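Phytochromobilin synthase (Solanum lycopersicum, PDB 6KME) binds biliverdin IX alpha and probably reduces it to phytochromobilin, the chromophore of plant phytochromes, with electrons from ferredoxin. Local coordinates at residues 103-114 with 221-232. The protein carries 1 engineered substitution. Residues are numbered along the deposited sequence; the frame is centred on the assembly and turned at random. Where two conformers were deposited one is given.
Sequences FPKPEFDLPIFC and IACNCEAQHRYL
The end of strand 96-104 and the loop leading to the antiparallel strand 112-119 of the central sheet are held to helix 218-238 by the side-chain amides of Gln228 and Asn224. Gln228 NE2 gives a hydrogen bond of 2.9 Å to Pro104 O. Its CG lies anti to the backbone N (chi1 -176°) and the chain runs on extended, which brings the amide to the strand end. Gln228 OE1 accepts a hydrogen bond from Arg82. Asn224 ND2 bonds Pro106 O at 3.0 Å, almost straight onto the oxygen (C=O...N angle 175°), with the oxygen in the plane of the Asn224 amide. Asn224 OD1 is taken by His134, so both ends of this buried amide are used. A leucine here would probably leave Pro106 O and His134 without these partners. Pro106 lies in a type I beta turn, Lys105 to Phe108, and its CB packs on Cys225 CB at 3.9 Å. Beside it, Glu107 CG meets Ile221 CD1. The fold is that of the ferredoxin-dependent bilin reductases, an alpha/beta/alpha sandwich with a central antiparallel sheet. Where the two strands flank the loop, the contact becomes aromatic. Ile112 CD1 sits over one face of the Tyr231 ring, 3.8 Å from its centroid. Leu232 CD2 covers a face of Phe103 in a second CH-pi contact. Tyr231 OH is hydrogen-bonded to Asn131 and lies 4.2 Å from CB of Cys114, a residue of the biliverdin pocket.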
ATOM      1  N   PHE A 103      -5.624   5.448   4.201  1.00 21.64           N
ATOM      2  CA  PHE A 103      -5.010   6.750   3.993  1.00 23.58           C
ATOM      3  C   PHE A 103      -5.473   7.699   5.087  1.00 27.08           C
ATOM      4  O   PHE A 103      -6.692   7.925   5.219  1.00 24.43           O
ATOM      5  CB  PHE A 103      -5.394   7.317   2.631  1.00 21.72           C
ATOM      6  CG  PHE A 103      -4.960   6.460   1.448  1.00 21.18           C
ATOM      7  CD1 PHE A 103      -3.699   5.894   1.401  1.00 22.83           C
ATOM      8  CD2 PHE A 103      -5.826   6.247   0.380  1.00 39.02           C
ATOM      9  CE1 PHE A 103      -3.308   5.117   0.310  1.00 22.56           C
ATOM     10  CE2 PHE A 103      -5.445   5.475  -0.716  1.00 36.89           C
ATOM     11  CZ  PHE A 103      -4.186   4.907  -0.750  1.00 24.18           C
ATOM     12  N   PRO A 104      -4.573   8.303   5.856  1.00 23.60           N
ATOM     13  CA  PRO A 104      -5.003   9.237   6.908  1.00 23.25           C
ATOM     14  C   PRO A 104      -5.344  10.615   6.356  1.00 34.15           C
ATOM     15  O   PRO A 104      -4.902  11.016   5.275  1.00 28.74           O
ATOM     16  CB  PRO A 104      -3.784   9.306   7.841  1.00 29.60           C
ATOM     17  CG  PRO A 104      -2.613   9.006   6.947  1.00 32.55           C
ATOM     18  CD  PRO A 104      -3.113   8.082   5.856  1.00 23.72           C
ATOM     19  N   LYS A 105      -6.163  11.343   7.125  1.00 26.84           N
ATOM     20  CA  LYS A 105      -6.334  12.753   6.851  1.00 28.93           C
ATOM     21  C   LYS A 105      -5.010  13.466   7.125  1.00 30.58           C
ATOM     22  O   LYS A 105      -4.236  13.038   7.985  1.00 32.22           O
ATOM     23  CB  LYS A 105      -7.463  13.343   7.705  1.00 34.16           C
ATOM     24  CG  LYS A 105      -8.841  12.812   7.316  1.00 31.84           C
ATOM     25  CD  LYS A 105      -9.957  13.343   8.196  1.00 42.24           C
ATOM     26  CE  LYS A 105     -11.273  12.649   7.861  1.00 36.94           C
ATOM     27  NZ  LYS A 105     -12.374  13.065   8.780  1.00 49.33           N
ATOM     28  N   PRO A 106      -4.708  14.531   6.379  1.00 32.32           N
ATOM     29  CA  PRO A 106      -3.387  15.171   6.512  1.00 37.58           C
ATOM     30  C   PRO A 106      -3.094  15.726   7.899  1.00 36.67           C
ATOM     31  O   PRO A 106      -1.925  15.964   8.215  1.00 40.33           O
ATOM     32  CB  PRO A 106      -3.435  16.289   5.460  1.00 46.01           C
ATOM     33  CG  PRO A 106      -4.440  15.812   4.460  1.00 43.27           C
ATOM     34  CD  PRO A 106      -5.483  15.088   5.257  1.00 38.87           C
ATOM     35  N   GLU A 107      -4.109  15.942   8.734  1.00 32.81           N
ATOM     36  CA  GLU A 107      -3.864  16.377  10.107  1.00 33.92           C
ATOM     37  C   GLU A 107      -3.226  15.286  10.968  1.00 34.34           C
ATOM     38  O   GLU A 107      -2.651  15.596  12.017  1.00 41.82           O
ATOM     39  CB  GLU A 107      -5.177  16.842  10.748  1.00 35.84           C
ATOM     40  CG  GLU A 107      -5.739  18.151  10.190  1.00 46.02           C
ATOM     41  CD  GLU A 107      -6.396  18.004   8.820  1.00 52.92           C
ATOM     42  OE1 GLU A 107      -6.703  16.861   8.407  1.00 42.58           O
ATOM     43  OE2 GLU A 107      -6.610  19.043   8.156  1.00 55.10           O
ATOM     44  N   PHE A 108      -3.320  14.025  10.563  1.00 30.50           N
ATOM     45  CA  PHE A 108      -2.809  12.897  11.340  1.00 31.05           C
ATOM     46  C   PHE A 108      -1.683  12.237  10.558  1.00 31.32           C
ATOM     47  O   PHE A 108      -1.932  11.491   9.604  1.00 29.28           O
ATOM     48  CB  PHE A 108      -3.933  11.916  11.640  1.00 32.07           C
ATOM     49  CG  PHE A 108      -5.096  12.552  12.348  1.00 32.61           C
ATOM     50  CD1 PHE A 108      -5.121  12.636  13.733  1.00 35.62           C
ATOM     51  CD2 PHE A 108      -6.142  13.104  11.629  1.00 32.85           C
ATOM     52  CE1 PHE A 108      -6.184  13.234  14.387  1.00 36.31           C
ATOM     53  CE2 PHE A 108      -7.207  13.710  12.274  1.00 37.64           C
ATOM     54  CZ  PHE A 108      -7.231  13.778  13.657  1.00 44.82           C
ATOM     55  N   ASP A 109      -0.439  12.477  10.986  1.00 29.79           N
ATOM     56  CA  ASP A 109       0.720  12.047  10.197  1.00 31.25           C
ATOM     57  C   ASP A 109       1.012  10.548  10.305  1.00 34.39           C
ATOM     58  O   ASP A 109       2.176  10.128  10.232  1.00 34.86           O
ATOM     59  CB  ASP A 109       1.955  12.853  10.615  1.00 36.11           C
ATOM     60  CG  ASP A 109       2.450  12.500  12.010  1.00 36.50           C
ATOM     61  OD1 ASP A 109       1.658  11.972  12.823  1.00 35.76           O
ATOM     62  OD2 ASP A 109       3.642  12.756  12.289  1.00 36.38           O
ATOM     63  N   LEU A 110      -0.040   9.737  10.429  1.00 29.39           N
ATOM     64  CA  LEU A 110       0.102   8.288  10.542  1.00 26.66           C
ATOM     65  C   LEU A 110       0.767   7.679   9.310  1.00 27.55           C
ATOM     66  O   LEU A 110       0.643   8.199   8.195  1.00 24.36           O
ATOM     67  CB  LEU A 110      -1.266   7.624  10.712  1.00 25.40           C
ATOM     68  CG  LEU A 110      -1.943   7.737  12.066  1.00 31.97           C
ATOM     69  CD1 LEU A 110      -3.450   7.740  11.876  1.00 27.98           C
ATOM     70  CD2 LEU A 110      -1.492   6.573  12.928  1.00 30.28           C
ATOM     71  N   PRO A 111       1.431   6.538   9.478  1.00 22.79           N
ATOM     72  CA  PRO A 111       1.801   5.734   8.315  1.00 25.88           C
ATOM     73  C   PRO A 111       0.562   5.305   7.541  1.00 26.71           C
ATOM     74  O   PRO A 111      -0.548   5.224   8.073  1.00 22.63           O
ATOM     75  CB  PRO A 111       2.526   4.527   8.926  1.00 23.21           C
ATOM     76  CG  PRO A 111       3.042   5.013  10.245  1.00 22.34           C
ATOM     77  CD  PRO A 111       1.998   6.003  10.734  1.00 20.90           C
ATOM     78  N   ILE A 112       0.768   5.042   6.255  1.00 21.32           N
ATOM     79  CA  ILE A 112      -0.264   4.486   5.389  1.00 27.42           C
ATOM     80  C   ILE A 112      -0.231   2.965   5.502  1.00 25.08           C
ATOM     81  O   ILE A 112       0.801   2.340   5.240  1.00 26.12           O
ATOM     82  CB  ILE A 112      -0.057   4.942   3.940  1.00 24.46           C
ATOM     83  CG1 ILE A 112      -0.381   6.435   3.840  1.00 24.78           C
ATOM     84  CG2 ILE A 112      -0.896   4.098   3.003  1.00 20.11           C
ATOM     85  CD1 ILE A 112       0.114   7.103   2.559  1.00 32.75           C
ATOM     86  N   PHE A 113      -1.347   2.363   5.918  1.00 19.72           N
ATOM     87  CA  PHE A 113      -1.419   0.911   5.957  1.00 23.21           C
ATOM     88  C   PHE A 113      -1.570   0.391   4.538  1.00 22.56           C
ATOM     89  O   PHE A 113      -2.376   0.906   3.762  1.00 19.60           O
ATOM     90  CB  PHE A 113      -2.576   0.406   6.830  1.00 24.62           C
ATOM     91  CG  PHE A 113      -2.590  -1.102   6.967  1.00 21.50           C
ATOM     92  CD1 PHE A 113      -1.804  -1.732   7.933  1.00 17.10           C
ATOM     93  CD2 PHE A 113      -3.336  -1.893   6.090  1.00 23.63           C
ATOM     94  CE1 PHE A 113      -1.777  -3.138   8.037  1.00 25.06           C
ATOM     95  CE2 PHE A 113      -3.314  -3.284   6.182  1.00 24.73           C
ATOM     96  CZ  PHE A 113      -2.535  -3.910   7.165  1.00 21.68           C
ATOM     97  N   CYS A 114      -0.796  -0.643   4.201  1.00 19.66           N
ATOM     98  CA  CYS A 114      -0.668  -1.108   2.824  1.00 19.28           C
ATOM     99  C   CYS A 114      -0.612  -2.634   2.802  1.00 23.37           C
ATOM    100  O   CYS A 114       0.296  -3.229   3.392  1.00 24.03           O
ATOM    101  CB  CYS A 114       0.585  -0.496   2.188  1.00 23.69           C
ATOM    102  SG  CYS A 114       1.055  -1.155   0.568  1.00 31.26           S
ATOM    103  N   ILE A 221       0.543  20.653   8.292  1.00 40.01           N
ATOM    104  CA  ILE A 221      -0.533  19.941   7.603  1.00 40.27           C
ATOM    105  C   ILE A 221      -0.293  19.949   6.096  1.00 42.42           C
ATOM    106  O   ILE A 221      -0.495  18.934   5.417  1.00 36.46           O
ATOM    107  CB  ILE A 221      -1.898  20.543   7.973  1.00 39.96           C
ATOM    108  CG1 ILE A 221      -2.136  20.394   9.478  1.00 32.53           C
ATOM    109  CG2 ILE A 221      -3.017  19.860   7.185  1.00 36.84           C
ATOM    110  CD1 ILE A 221      -3.356  21.100   9.989  1.00 38.96           C
ATOM    111  N   ALA A 222       0.161  21.085   5.552  1.00 39.54           N
ATOM    112  CA  ALA A 222       0.482  21.144   4.128  1.00 35.25           C
ATOM    113  C   ALA A 222       1.623  20.195   3.782  1.00 41.15           C
ATOM    114  O   ALA A 222       1.596  19.538   2.734  1.00 33.98           O
ATOM    115  CB  ALA A 222       0.836  22.571   3.719  1.00 40.22           C
ATOM    116  N   CYS A 223       2.641  20.117   4.642  1.00 40.69           N
ATOM    117  CA  CYS A 223       3.733  19.183   4.391  0.53 41.65           C
ATOM    118  C   CYS A 223       3.233  17.744   4.403  1.00 38.30           C
ATOM    119  O   CYS A 223       3.594  16.947   3.529  1.00 36.52           O
ATOM    120  CB  CYS A 223       4.849  19.375   5.417  0.53 44.71           C
ATOM    121  SG  CYS A 223       6.051  20.670   5.003  0.53 48.05           S
ATOM    122  N   ASN A 224       2.391  17.393   5.384  1.00 35.31           N
ATOM    123  CA  ASN A 224       1.835  16.040   5.419  1.00 27.42           C
ATOM    124  C   ASN A 224       0.997  15.756   4.184  1.00 26.21           C
ATOM    125  O   ASN A 224       0.960  14.618   3.699  1.00 27.86           O
ATOM    126  CB  ASN A 224       0.962  15.838   6.661  1.00 29.27           C
ATOM    127  CG  ASN A 224       1.711  16.030   7.950  1.00 34.07           C
ATOM    128  OD1 ASN A 224       2.939  15.936   7.996  1.00 36.77           O
ATOM    129  ND2 ASN A 224       0.968  16.285   9.026  1.00 31.10           N
ATOM    130  N   CYS A 225       0.304  16.777   3.679  1.00 27.73           N
ATOM    131  CA  CYS A 225      -0.575  16.582   2.534  1.00 32.07           C
ATOM    132  C   CYS A 225       0.231  16.358   1.263  1.00 36.40           C
ATOM    133  O   CYS A 225      -0.109  15.482   0.454  1.00 30.69           O
ATOM    134  CB  CYS A 225      -1.507  17.788   2.388  1.00 36.14           C
ATOM    135  SG  CYS A 225      -2.704  17.649   1.057  1.00 36.71           S
ATOM    136  N   GLU A 226       1.306  17.134   1.077  1.00 28.40           N
ATOM    137  CA  GLU A 226       2.179  16.936  -0.076  1.00 30.99           C
ATOM    138  C   GLU A 226       2.840  15.564  -0.033  1.00 27.39           C
ATOM    139  O   GLU A 226       2.935  14.881  -1.061  1.00 24.29           O
ATOM    140  CB  GLU A 226       3.230  18.044  -0.136  1.00 35.65           C
ATOM    141  CG  GLU A 226       4.404  17.726  -1.059  1.00 45.52           C
ATOM    142  CD  GLU A 226       4.831  18.903  -1.922  1.00 56.74           C
ATOM    143  OE1 GLU A 226       4.031  19.846  -2.098  1.00 61.34           O
ATOM    144  OE2 GLU A 226       5.973  18.882  -2.431  1.00 61.03           O
ATOM    145  N   ALA A 227       3.277  15.128   1.152  1.00 25.77           N
ATOM    146  CA  ALA A 227       3.874  13.801   1.280  1.00 27.27           C
ATOM    147  C   ALA A 227       2.900  12.708   0.851  1.00 27.77           C
ATOM    148  O   ALA A 227       3.286  11.765   0.146  1.00 26.27           O
ATOM    149  CB  ALA A 227       4.350  13.572   2.721  1.00 25.27           C
ATOM    150  N   GLN A 228       1.630  12.820   1.259  1.00 23.32           N
ATOM    151  CA  GLN A 228       0.628  11.855   0.817  1.00 18.97           C
ATOM    152  C   GLN A 228       0.370  11.965  -0.685  1.00 22.22           C
ATOM    153  O   GLN A 228       0.253  10.940  -1.370  1.00 21.42           O
ATOM    154  CB  GLN A 228      -0.689  12.032   1.591  1.00 19.62           C
ATOM    155  CG  GLN A 228      -1.723  10.961   1.205  1.00 22.29           C
ATOM    156  CD  GLN A 228      -3.000  10.955   2.051  1.00 30.65           C
ATOM    157  OE1 GLN A 228      -4.024  10.431   1.616  1.00 27.96           O
ATOM    158  NE2 GLN A 228      -2.934  11.506   3.265  1.00 28.40           N
ATOM    159  N   HIS A 229       0.270  13.192  -1.214  1.00 20.33           N
ATOM    160  CA  HIS A 229       0.017  13.364  -2.645  1.00 20.44           C
ATOM    161  C   HIS A 229       1.148  12.769  -3.479  1.00 26.28           C
ATOM    162  O   HIS A 229       0.899  12.100  -4.491  1.00 21.65           O
ATOM    163  CB  HIS A 229      -0.175  14.843  -2.987  1.00 22.18           C
ATOM    164  CG  HIS A 229      -0.495  15.080  -4.430  1.00 27.70           C
ATOM    165  ND1 HIS A 229       0.389  15.677  -5.302  1.00 26.23           N
ATOM    166  CD2 HIS A 229      -1.589  14.766  -5.163  1.00 24.28           C
ATOM    167  CE1 HIS A 229      -0.152  15.738  -6.505  1.00 28.36           C
ATOM    168  NE2 HIS A 229      -1.353  15.190  -6.448  1.00 27.71           N
ATOM    169  N   ARG A 230       2.396  12.993  -3.056  1.00 20.40           N
ATOM    170  CA  ARG A 230       3.542  12.404  -3.741  1.00 23.31           C
ATOM    171  C   ARG A 230       3.460  10.881  -3.750  1.00 17.93           C
ATOM    172  O   ARG A 230       3.731  10.242  -4.773  1.00 19.43           O
ATOM    173  CB  ARG A 230       4.836  12.876  -3.067  1.00 25.24           C
ATOM    174  CG  ARG A 230       6.143  12.297  -3.668  1.00 23.71           C
ATOM    175  CD  ARG A 230       7.370  12.888  -2.930  1.00 28.99           C
ATOM    176  NE  ARG A 230       8.603  12.169  -3.246  1.00 41.16           N
ATOM    177  CZ  ARG A 230       9.079  11.140  -2.542  1.00 49.25           C
ATOM    178  NH1 ARG A 230       8.428  10.708  -1.466  1.00 43.17           N
ATOM    179  NH2 ARG A 230      10.214  10.541  -2.907  1.00 48.95           N
ATOM    180  N   TYR A 231       3.079  10.287  -2.616  1.00 19.73           N
ATOM    181  CA  TYR A 231       2.917   8.837  -2.519  1.00 21.84           C
ATOM    182  C   TYR A 231       1.826   8.333  -3.459  1.00 25.00           C
ATOM    183  O   TYR A 231       2.019   7.343  -4.172  1.00 19.99           O
ATOM    184  CB  TYR A 231       2.608   8.466  -1.067  1.00 18.19           C
ATOM    185  CG  TYR A 231       2.171   7.036  -0.809  1.00 17.19           C
ATOM    186  CD1 TYR A 231       3.082   6.084  -0.353  1.00 20.19           C
ATOM    187  CD2 TYR A 231       0.836   6.646  -0.967  1.00 23.00           C
ATOM    188  CE1 TYR A 231       2.694   4.781  -0.088  1.00 20.35           C
ATOM    189  CE2 TYR A 231       0.436   5.344  -0.714  1.00 20.24           C
ATOM    190  CZ  TYR A 231       1.369   4.416  -0.263  1.00 22.36           C
ATOM    191  OH  TYR A 231       0.991   3.120   0.004  1.00 22.03           O
ATOM    192  N   LEU A 232       0.657   8.989  -3.458  1.00 17.90           N
ATOM    193  CA  LEU A 232      -0.420   8.589  -4.363  1.00 18.52           C
ATOM    194  C   LEU A 232       0.006   8.755  -5.815  1.00 17.11           C
ATOM    195  O   LEU A 232      -0.386   7.964  -6.686  1.00 19.90           O
ATOM    196  CB  LEU A 232      -1.682   9.431  -4.105  1.00 18.24           C
ATOM    197  CG  LEU A 232      -2.276   9.344  -2.702  1.00 20.95           C
ATOM    198  CD1 LEU A 232      -3.396  10.389  -2.518  1.00 21.18           C
ATOM    199  CD2 LEU A 232      -2.778   7.927  -2.446  1.00 19.67           C
TER